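Local coordinates for conserved Hypothetical Protein TT1486 (Thermus thermophilus, PDB 2CU5) that is of unestablished function but belongs to the UPF0047 (YjbQ) family and may act as a secondary thiamine-phosphate synthase, at residues 74-77 / 83-86. Sequence-based numbering, arbitrary orientation.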
ATOM      1  N   ASP A  74      -0.644 -19.395  15.288  1.00 28.11           N
ATOM      2  CA  ASP A  74       0.319 -18.307  15.444  1.00 27.17           C
ATOM      3  C   ASP A  74       1.530 -18.799  16.234  1.00 28.27           C
ATOM      4  O   ASP A  74       1.393 -19.570  17.185  1.00 27.37           O
ATOM      5  CB  ASP A  74      -0.305 -17.117  16.187  1.00 25.55           C
ATOM      6  CG  ASP A  74      -1.023 -16.144  15.259  1.00 24.70           C
ATOM      7  OD1 ASP A  74      -0.963 -16.324  14.026  1.00 23.01           O
ATOM      8  OD2 ASP A  74      -1.645 -15.189  15.775  1.00 23.55           O
ATOM      9  N   ARG A  75       2.711 -18.344  15.831  1.00 27.80           N
ATOM     10  CA  ARG A  75       3.956 -18.711  16.492  1.00 30.12           C
ATOM     11  C   ARG A  75       4.442 -17.531  17.327  1.00 30.03           C
ATOM     12  O   ARG A  75       5.270 -17.685  18.225  1.00 29.33           O
ATOM     13  CB  ARG A  75       5.012 -19.070  15.452  1.00 33.14           C
ATOM     14  CG  ARG A  75       4.683 -20.296  14.626  1.00 37.31           C
ATOM     15  CD  ARG A  75       4.946 -21.565  15.405  1.00 40.22           C
ATOM     16  NE  ARG A  75       4.772 -22.747  14.569  1.00 44.51           N
ATOM     17  CZ  ARG A  75       5.339 -23.925  14.814  1.00 47.02           C
ATOM     18  NH1 ARG A  75       6.123 -24.078  15.873  1.00 47.05           N
ATOM     19  NH2 ARG A  75       5.123 -24.949  13.997  1.00 47.90           N
ATOM     20  N   HIS A  76       3.920 -16.349  17.013  1.00 29.63           N
ATOM     21  CA  HIS A  76       4.277 -15.126  17.723  1.00 30.60           C
ATOM     22  C   HIS A  76       3.494 -15.098  19.035  1.00 32.05           C
ATOM     23  O   HIS A  76       2.340 -14.669  19.081  1.00 32.88           O
ATOM     24  CB  HIS A  76       3.930 -13.908  16.861  1.00 27.61           C
ATOM     25  CG  HIS A  76       4.404 -12.607  17.428  1.00 25.79           C
ATOM     26  ND1 HIS A  76       5.725 -12.366  17.740  1.00 25.18           N
ATOM     27  CD2 HIS A  76       3.735 -11.465  17.715  1.00 24.74           C
ATOM     28  CE1 HIS A  76       5.849 -11.132  18.193  1.00 24.48           C
ATOM     29  NE2 HIS A  76       4.658 -10.564  18.188  1.00 24.02           N
ATOM     30  N   LEU A  77       4.146 -15.574  20.092  1.00 33.89           N
ATOM     31  CA  LEU A  77       3.570 -15.670  21.432  1.00 35.30           C
ATOM     32  C   LEU A  77       2.889 -14.408  21.955  1.00 35.95           C
ATOM     33  O   LEU A  77       1.821 -14.478  22.569  1.00 35.74           O
ATOM     34  CB  LEU A  77       4.661 -16.103  22.414  1.00 36.25           C
ATOM     35  CG  LEU A  77       5.420 -17.369  22.005  1.00 37.11           C
ATOM     36  CD1 LEU A  77       6.539 -17.642  22.998  1.00 37.73           C
ATOM     37  CD2 LEU A  77       4.457 -18.544  21.937  1.00 36.56           C
ATOM     38  N   ALA A  83      -2.398  -7.827  14.381  1.00 18.80           N
ATOM     39  CA  ALA A  83      -2.132  -6.407  14.163  1.00 18.78           C
ATOM     40  C   ALA A  83      -0.988  -6.207  13.179  1.00 17.80           C
ATOM     41  O   ALA A  83      -0.955  -5.221  12.441  1.00 18.06           O
ATOM     42  CB  ALA A  83      -1.813  -5.726  15.485  1.00 17.06           C
ATOM     43  N   HIS A  84      -0.035  -7.135  13.183  1.00 17.44           N
ATOM     44  CA  HIS A  84       1.085  -7.049  12.259  1.00 17.72           C
ATOM     45  C   HIS A  84       0.527  -7.226  10.854  1.00 17.60           C
ATOM     46  O   HIS A  84       0.916  -6.521   9.926  1.00 16.57           O
ATOM     47  CB  HIS A  84       2.122  -8.137  12.564  1.00 19.12           C
ATOM     48  CG  HIS A  84       3.049  -7.787  13.686  1.00 19.61           C
ATOM     49  ND1 HIS A  84       4.199  -7.050  13.500  1.00 19.17           N
ATOM     50  CD2 HIS A  84       2.982  -8.051  15.012  1.00 19.11           C
ATOM     51  CE1 HIS A  84       4.803  -6.878  14.663  1.00 18.99           C
ATOM     52  NE2 HIS A  84       4.085  -7.475  15.596  1.00 19.51           N
ATOM     53  N   LEU A  85      -0.402  -8.165  10.703  1.00 16.69           N
ATOM     54  CA  LEU A  85      -1.005  -8.402   9.401  1.00 15.47           C
ATOM     55  C   LEU A  85      -1.849  -7.217   8.939  1.00 14.53           C
ATOM     56  O   LEU A  85      -1.757  -6.804   7.785  1.00 14.82           O
ATOM     57  CB  LEU A  85      -1.869  -9.669   9.424  1.00 16.21           C
ATOM     58  CG  LEU A  85      -2.550  -9.980   8.084  1.00 13.80           C
ATOM     59  CD1 LEU A  85      -1.502 -10.149   6.985  1.00 14.39           C
ATOM     60  CD2 LEU A  85      -3.388 -11.253   8.218  1.00 14.67           C
ATOM     61  N   LYS A  86      -2.674  -6.667   9.826  1.00 13.66           N
ATOM     62  CA  LYS A  86      -3.503  -5.535   9.438  1.00 14.30           C
ATOM     63  C   LYS A  86      -2.623  -4.372   8.984  1.00 14.83           C
ATOM     64  O   LYS A  86      -2.977  -3.637   8.057  1.00 14.53           O
ATOM     65  CB  LYS A  86      -4.393  -5.102  10.596  1.00 13.98           C
ATOM     66  CG  LYS A  86      -5.429  -6.148  10.977  1.00 12.42           C
ATOM     67  CD  LYS A  86      -6.208  -5.722  12.191  1.00 14.95           C
ATOM     68  CE  LYS A  86      -7.206  -6.801  12.607  1.00 15.84           C
ATOM     69  NZ  LYS A  86      -7.852  -6.409  13.879  1.00 15.65           N
TER
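His76 and His84 meet through the NE2 corners of their imidazoles, His76 NE2 lying 4.1 Å from His84 NE2, a spacing of near neighbours rather than of a bonded pair. The ring planes stand almost perpendicular, at 87°, and the approach is oblique. In both residues the bond from CA to CB is directed toward the other segment, and the rings bridge a CA-CA gap of 10.3 Å between His76 and His84. In His76 the first torsion places CG opposite the backbone N and beside the carbonyl carbon (chi1 -173°), carrying the ring toward the helix; chi1 of -81° in His84 sets CG opposite the carbonyl carbon and beside the backbone N, with the ring reaching out from the helix to His76. Ring nitrogens of both are held from elsewhere: ND1 of His84 bonds to Gln48 OE1 of the second subunit, ND1 of His76 to Thr54 OG1 of that subunit, and NE2 of His76 makes a weak bond to Asn80 OD1. These partners probably fix how each ring is rotated. The pair is buried: residues 74-77 belong to the loop between helices 53-66 and 81-90, residues 83-86 lie within helix 81-90, His84 packs on Thr41 and Thr42 just ahead of strand 43-48, and the second subunit closes in with Val55 against His76 and Glu49 against His84.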